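Local coordinates for MOBA relate protein (Mycobacterium sp., PDB 2WAW) that is of unknown function but belongs to the MobA-like NTP transferases, and so probably binds a nucleotide and transfers a nucleotidyl group, at residues G8-A13 and G35-M40; A39-C44 and V100-D105; S87-V92 and G147-L152. One frame throughout, in Å; residues are numbered along the deposited sequence. Where two conformers were deposited one is given.

Interaction 1. Residues G8-A13 and G35-M40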
# COMPACT_ATOMS: atom_id res chain seq x y z
N GLY A 8 4.67 3.10 7.51
CA GLY A 8 4.17 2.49 6.28
C GLY A 8 2.87 1.77 6.54
O GLY A 8 2.71 1.15 7.58
N VAL A 9 1.94 1.83 5.58
CA VAL A 9 0.65 1.17 5.72
C VAL A 9 0.42 0.40 4.41
O VAL A 9 0.28 1.00 3.35
CB VAL A 9 -0.52 2.18 5.93
CG1 VAL A 9 -1.89 1.44 6.03
CG2 VAL A 9 -0.28 3.07 7.19
N VAL A 10 0.40 -0.92 4.51
CA VAL A 10 0.12 -1.77 3.37
C VAL A 10 -1.34 -2.21 3.47
O VAL A 10 -1.72 -2.94 4.41
CB VAL A 10 1.03 -3.00 3.36
CG1 VAL A 10 0.66 -3.96 2.23
CG2 VAL A 10 2.49 -2.60 3.21
N LEU A 11 -2.15 -1.74 2.53
CA LEU A 11 -3.59 -2.07 2.51
C LEU A 11 -3.78 -3.39 1.79
O LEU A 11 -3.52 -3.49 0.58
CB LEU A 11 -4.40 -0.94 1.84
CG LEU A 11 -4.21 0.43 2.51
CD1 LEU A 11 -4.83 1.51 1.61
CD2 LEU A 11 -4.90 0.47 3.88
N ALA A 12 -4.16 -4.41 2.55
CA ALA A 12 -4.23 -5.78 2.02
C ALA A 12 -5.52 -6.50 2.41
O ALA A 12 -5.54 -7.73 2.53
CB ALA A 12 -3.00 -6.59 2.45
N ALA A 13 -6.57 -5.71 2.59
CA ALA A 13 -7.90 -6.21 2.97
C ALA A 13 -8.83 -6.21 1.76
O ALA A 13 -9.03 -5.19 1.09
CB ALA A 13 -8.47 -5.35 4.10
N GLY A 35 3.51 -11.56 0.47
CA GLY A 35 4.86 -11.77 0.99
C GLY A 35 5.89 -10.97 0.21
O GLY A 35 6.82 -10.39 0.78
N ALA A 36 5.72 -10.92 -1.10
CA ALA A 36 6.63 -10.15 -1.93
C ALA A 36 6.54 -8.64 -1.64
O ALA A 36 7.58 -7.95 -1.51
CB ALA A 36 6.37 -10.43 -3.40
N THR A 37 5.32 -8.14 -1.51
CA THR A 37 5.12 -6.73 -1.17
C THR A 37 5.70 -6.40 0.22
O THR A 37 6.36 -5.38 0.39
CB THR A 37 3.65 -6.36 -1.23
OG1 THR A 37 3.18 -6.63 -2.55
CG2 THR A 37 3.45 -4.87 -0.90
N LEU A 38 5.48 -7.29 1.19
CA LEU A 38 5.98 -7.01 2.54
C LEU A 38 7.50 -7.13 2.65
O LEU A 38 8.13 -6.37 3.41
CB LEU A 38 5.28 -7.91 3.57
CG LEU A 38 3.77 -7.69 3.73
CD1 LEU A 38 3.25 -8.65 4.78
CD2 LEU A 38 3.41 -6.25 4.11
N ALA A 39 8.09 -8.03 1.87
CA ALA A 39 9.56 -8.13 1.76
C ALA A 39 10.15 -6.77 1.37
O ALA A 39 11.13 -6.32 1.96
CB ALA A 39 9.95 -9.19 0.75
N MET A 40 9.53 -6.12 0.38
CA MET A 40 9.97 -4.79 -0.06
C MET A 40 9.67 -3.71 1.00
O MET A 40 10.53 -2.86 1.31
CB MET A 40 9.35 -4.48 -1.43
CG MET A 40 9.65 -3.09 -1.99
SD MET A 40 8.61 -1.79 -1.27
CE MET A 40 6.98 -2.38 -1.70

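Interaction 2. Residues A39-C44 and V100-D105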
# COMPACT_ATOMS: atom_id res chain seq x y z
N ALA A 39 8.09 -8.03 1.87
CA ALA A 39 9.56 -8.13 1.76
C ALA A 39 10.15 -6.77 1.37
O ALA A 39 11.13 -6.32 1.96
CB ALA A 39 9.95 -9.19 0.75
N MET A 40 9.53 -6.12 0.38
CA MET A 40 9.97 -4.79 -0.06
C MET A 40 9.67 -3.71 1.00
O MET A 40 10.53 -2.86 1.31
CB MET A 40 9.35 -4.48 -1.43
CG MET A 40 9.65 -3.09 -1.99
SD MET A 40 8.61 -1.79 -1.27
CE MET A 40 6.98 -2.38 -1.70
N ALA A 41 8.46 -3.77 1.57
CA ALA A 41 8.04 -2.76 2.56
C ALA A 41 8.97 -2.75 3.78
O ALA A 41 9.24 -1.69 4.36
CB ALA A 41 6.58 -2.98 2.97
N ARG A 42 9.46 -3.93 4.16
CA ARG A 42 10.36 -4.02 5.32
C ARG A 42 11.69 -3.32 5.07
O ARG A 42 12.35 -2.86 6.02
CB ARG A 42 10.59 -5.49 5.70
CG ARG A 42 9.37 -6.16 6.34
CD ARG A 42 9.72 -7.62 6.57
NE ARG A 42 8.63 -8.44 7.10
CZ ARG A 42 8.43 -8.67 8.39
NH1 ARG A 42 9.21 -8.14 9.32
NH2 ARG A 42 7.43 -9.45 8.76
N ARG A 43 12.09 -3.24 3.80
CA ARG A 43 13.34 -2.57 3.43
C ARG A 43 13.23 -1.05 3.25
O ARG A 43 14.26 -0.39 2.98
CB ARG A 43 13.90 -3.20 2.16
CG ARG A 43 14.20 -4.68 2.29
CD ARG A 43 14.88 -5.25 1.04
NE ARG A 43 14.19 -4.92 -0.21
CZ ARG A 43 13.44 -5.78 -0.91
NH1 ARG A 43 13.27 -7.03 -0.50
NH2 ARG A 43 12.87 -5.37 -2.04
N CYS A 44 12.01 -0.51 3.36
CA CYS A 44 11.77 0.93 3.27
C CYS A 44 12.14 1.61 4.59
O CYS A 44 12.19 0.93 5.61
CB CYS A 44 10.31 1.22 2.97
SG CYS A 44 9.81 0.62 1.33
N VAL A 100 3.02 6.40 4.56
CA VAL A 100 3.12 6.01 3.16
C VAL A 100 2.16 4.85 2.93
O VAL A 100 2.22 3.83 3.64
CB VAL A 100 4.57 5.62 2.79
CG1 VAL A 100 4.64 4.95 1.39
CG2 VAL A 100 5.49 6.83 2.86
N LEU A 101 1.28 5.02 1.95
CA LEU A 101 0.24 4.05 1.59
C LEU A 101 0.62 3.24 0.38
O LEU A 101 1.01 3.79 -0.64
CB LEU A 101 -1.07 4.78 1.26
CG LEU A 101 -1.82 5.51 2.36
CD1 LEU A 101 -2.97 6.28 1.73
CD2 LEU A 101 -2.34 4.52 3.40
N MET A 102 0.49 1.93 0.50
CA MET A 102 0.67 1.09 -0.66
C MET A 102 -0.28 -0.09 -0.58
O MET A 102 -0.89 -0.35 0.46
CB MET A 102 2.10 0.62 -0.78
CG MET A 102 2.41 -0.56 0.07
SD MET A 102 4.16 -0.90 -0.02
CE MET A 102 4.76 0.01 1.41
N LEU A 103 -0.50 -0.72 -1.73
CA LEU A 103 -1.40 -1.88 -1.79
C LEU A 103 -0.63 -3.17 -1.58
O LEU A 103 0.52 -3.28 -2.02
CB LEU A 103 -2.13 -1.95 -3.15
CG LEU A 103 -3.01 -0.74 -3.51
CD1 LEU A 103 -3.78 -1.01 -4.80
CD2 LEU A 103 -3.98 -0.38 -2.39
N GLY A 104 -1.26 -4.17 -0.95
CA GLY A 104 -0.62 -5.46 -0.70
C GLY A 104 -0.28 -6.23 -1.98
O GLY A 104 0.52 -7.19 -1.95
N ASP A 105 -0.88 -5.80 -3.09
CA ASP A 105 -0.74 -6.46 -4.39
C ASP A 105 0.11 -5.67 -5.40
O ASP A 105 0.04 -5.91 -6.61
CB ASP A 105 -2.11 -6.85 -5.00
CG ASP A 105 -3.08 -5.68 -5.08
OD1 ASP A 105 -3.41 -5.13 -4.01
OD2 ASP A 105 -3.55 -5.36 -6.20

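Interaction 3. Residues S87-V92 and G147-L152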
# COMPACT_ATOMS: atom_id res chain seq x y z
N SER A 87 -9.40 1.98 10.26
CA SER A 87 -8.86 1.25 11.40
C SER A 87 -7.34 1.41 11.52
O SER A 87 -6.82 1.63 12.60
CB SER A 87 -9.25 -0.23 11.31
OG SER A 87 -10.67 -0.37 11.31
N ALA A 88 -6.63 1.34 10.39
CA ALA A 88 -5.17 1.43 10.41
C ALA A 88 -4.69 2.72 11.04
O ALA A 88 -3.70 2.72 11.78
CB ALA A 88 -4.60 1.29 9.00
N LEU A 89 -5.40 3.82 10.77
CA LEU A 89 -4.98 5.14 11.26
C LEU A 89 -4.91 5.18 12.79
O LEU A 89 -4.03 5.85 13.39
CB LEU A 89 -5.89 6.26 10.69
CG LEU A 89 -5.73 6.54 9.18
CD1 LEU A 89 -6.87 7.40 8.65
CD2 LEU A 89 -4.39 7.19 8.85
N THR A 90 -5.82 4.45 13.43
CA THR A 90 -5.88 4.44 14.89
C THR A 90 -4.62 3.82 15.53
O THR A 90 -4.30 4.09 16.70
CB THR A 90 -7.18 3.75 15.38
OG1 THR A 90 -7.11 2.34 15.16
CG2 THR A 90 -8.38 4.32 14.65
N TRP A 91 -3.90 3.02 14.74
CA TRP A 91 -2.68 2.31 15.15
C TRP A 91 -1.38 3.05 14.85
O TRP A 91 -0.31 2.62 15.29
CB TRP A 91 -2.59 0.98 14.43
CG TRP A 91 -3.47 -0.10 14.93
CD1 TRP A 91 -4.84 -0.16 14.87
CD2 TRP A 91 -3.05 -1.33 15.53
NE1 TRP A 91 -5.29 -1.34 15.42
CE2 TRP A 91 -4.21 -2.08 15.83
CE3 TRP A 91 -1.79 -1.88 15.84
CZ2 TRP A 91 -4.16 -3.34 16.44
CZ3 TRP A 91 -1.74 -3.14 16.45
CH2 TRP A 91 -2.92 -3.85 16.74
N VAL A 92 -1.46 4.13 14.07
CA VAL A 92 -0.26 4.88 13.68
C VAL A 92 0.42 5.50 14.91
O VAL A 92 -0.26 6.15 15.72
CB VAL A 92 -0.60 5.97 12.65
CG1 VAL A 92 0.62 6.81 12.31
CG2 VAL A 92 -1.15 5.31 11.37
N GLY A 147 -7.45 13.16 9.39
CA GLY A 147 -8.91 13.28 9.53
C GLY A 147 -9.69 13.10 8.23
O GLY A 147 -10.72 12.42 8.19
N ASP A 148 -9.18 13.71 7.16
CA ASP A 148 -9.80 13.61 5.84
C ASP A 148 -9.74 12.19 5.25
O ASP A 148 -10.70 11.71 4.63
CB ASP A 148 -9.18 14.63 4.87
CG ASP A 148 -9.23 16.05 5.42
OD1 ASP A 148 -10.16 16.79 5.04
OD2 ASP A 148 -8.38 16.42 6.26
N LEU A 149 -8.59 11.53 5.43
CA LEU A 149 -8.44 10.13 5.07
C LEU A 149 -9.47 9.27 5.75
O LEU A 149 -10.08 8.40 5.12
CB LEU A 149 -7.08 9.60 5.50
CG LEU A 149 -5.88 9.66 4.58
CD1 LEU A 149 -4.84 8.77 5.19
CD2 LEU A 149 -6.21 9.20 3.16
N ALA A 150 -9.65 9.51 7.04
CA ALA A 150 -10.56 8.71 7.86
C ALA A 150 -11.99 8.77 7.32
O ALA A 150 -12.73 7.79 7.41
CB ALA A 150 -10.50 9.16 9.31
N GLU A 151 -12.34 9.91 6.72
CA GLU A 151 -13.69 10.16 6.18
C GLU A 151 -13.94 9.60 4.77
O GLU A 151 -15.06 9.69 4.27
CB GLU A 151 -13.99 11.66 6.19
CG GLU A 151 -14.12 12.25 7.58
CD GLU A 151 -14.05 13.77 7.58
OE1 GLU A 151 -14.41 14.40 6.56
OE2 GLU A 151 -13.64 14.33 8.62
N LEU A 152 -12.91 9.06 4.13
CA LEU A 152 -13.10 8.40 2.83
C LEU A 152 -13.92 7.12 3.02
O LEU A 152 -13.84 6.47 4.07
CB LEU A 152 -11.76 8.08 2.15
CG LEU A 152 -10.76 9.20 1.87
CD1 LEU A 152 -9.48 8.61 1.32
CD2 LEU A 152 -11.31 10.25 0.91

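Interaction 1. Residues G8-A13 and G35-M40
Val-10 of strand 6-12 faces Leu-38 of helix 33-42 with the two CA atoms 7.9 Å apart, a spacing bridged by one layer of side chains. The helix belongs to a beta-alpha-beta crossover of the Rossmann-like GT-A fold: the chain leaves strand 6-12, passes through the helix and returns in strand 48-53, the parallel neighbour. Val-10 illustrates how a central strand receives its covering helix. Its CB points toward the helix and both methyls meet CD2 of Leu-38, CG2 at 3.9 Å and CG1 at 4.0 Å. Leu-38 starts off at an angle to the strand; its chi2 of -180° extends CD1 and leaves CD2 as the branch that turns to the valine. The two side chains cross obliquely. Further coverage of Leu-38 comes from Val-51 and Leu-66, while Leu-49 and Met-102 also touch Val-10. Thr-37 has one polar and one apolar branch. Its hydroxyl is hydrogen-bonded to the carbonyl oxygen of Gly-104, just past strand 98-103, whereas its methyl joins the apolar layer: with CG2 anti to the backbone N, CG2 comes to 4.3 Å from Val-10 CG1.

Interaction 2. Residues A39-C44 and V100-D105
Met-40 O accepts the backbone N-H of Arg-43 at 3.0 Å, and one residue further on Ala-41 O takes Cys-44 N at 3.2 Å. Both bonds reach back three residues. The same two residues that offer these carbonyls send their side chains toward strand 98-103, where Met-102 receives them. Met-102 was modelled in two conformers, and the details that follow hold for one of them. Its CG sits between the backbone N and the carbonyl carbon (chi1 82°), and the thioether reaches out from the sheet before turning at chi3, which delivers SD to one partner and CE to the other. Met-40 bends at chi2 and chi3, bringing its terminal CE back to 3.6 Å from Met-102 SD; the two chains run antiparallel past one another. Ala-41, short and directed at the strand, meets Met-102 CE with its CB at 3.8 Å. Val-10 of the adjoining strand also touches Ala-41, while Ile-109 packs on Met-40. On the solvent side, Arg-43 folds back until Met-40 CA lies 3.5 Å above one face of its guanidinium, nearer its edge than its middle. Such largely apolar seating of a helix on two adjacent parallel strands is characteristic of the alpha/beta core of the Rossmann-like GT-A fold.

Interaction 3. Residues S87-V92 and G147-L152
Leu-89 pushes its CD1 methyl against the backbone of helix 146-150, at 3.8 Å from Leu-149 CB and equally far from Ala-150 N. The same methyl lies 4.1 Å from Ala-150 CB, so it rests where the two neighbouring residues join. Its other branch, CD2, meets Leu-149 CD1 at 4.0 Å, and the two leucine side chains cross at about a right angle. The CA atoms of Leu-89 and Ala-150 are 7.4 Å apart, which suits a junction with a small alanine at its margin. This is lateral packing of two short helices against one face of the mixed sheet of the Rossmann-like GT-A fold, and Ile-99 of strand 98-103 touches both leucines from the sheet. Deeper on the same face, Ala-88 sits on Ile-50 and Thr-52 of strand 48-53. A polar link also joins the helices, since Lys-86 NZ is hydrogen-bonded to Ala-150 O. The turn that carries Leu-89 is bonded within itself: Thr-90 OG1 donates to Ser-87 O over 2.7 Å, in the carbonyl plane and at a C=O...donor angle of 148°, with only a weak backbone bond from Thr-90 N to the same oxygen. Farther out, the chain is tied to strand 48-53 where Trp-91 O accepts a hydrogen bond from Gln-48 NE2.

How the interactions relate
From the N terminus, strand 6-12 is met first by helix 33-42, and interaction 1 closes the shortest loop. Interaction 2 opens on that helix, sharing Ala-39 and Met-40, and closes much later at strand 98-103, the sheet neighbour of strand 6-12. One helix therefore covers two adjacent strands, which are themselves joined by the bond between Leu-11 N and Met-102 O. Interaction 3, joining helices 84-90 and 146-150 on one sheet face, begins inside the loop of interaction 2 and ends beyond it, so these two cross; interactions 1 and 3 follow in series. Side chains alternate along strand 6-12: Val-10 faces helix 33-42, whereas Val-9 touches Ala-88 of helix 84-90, linking the two helical layers through the sheet.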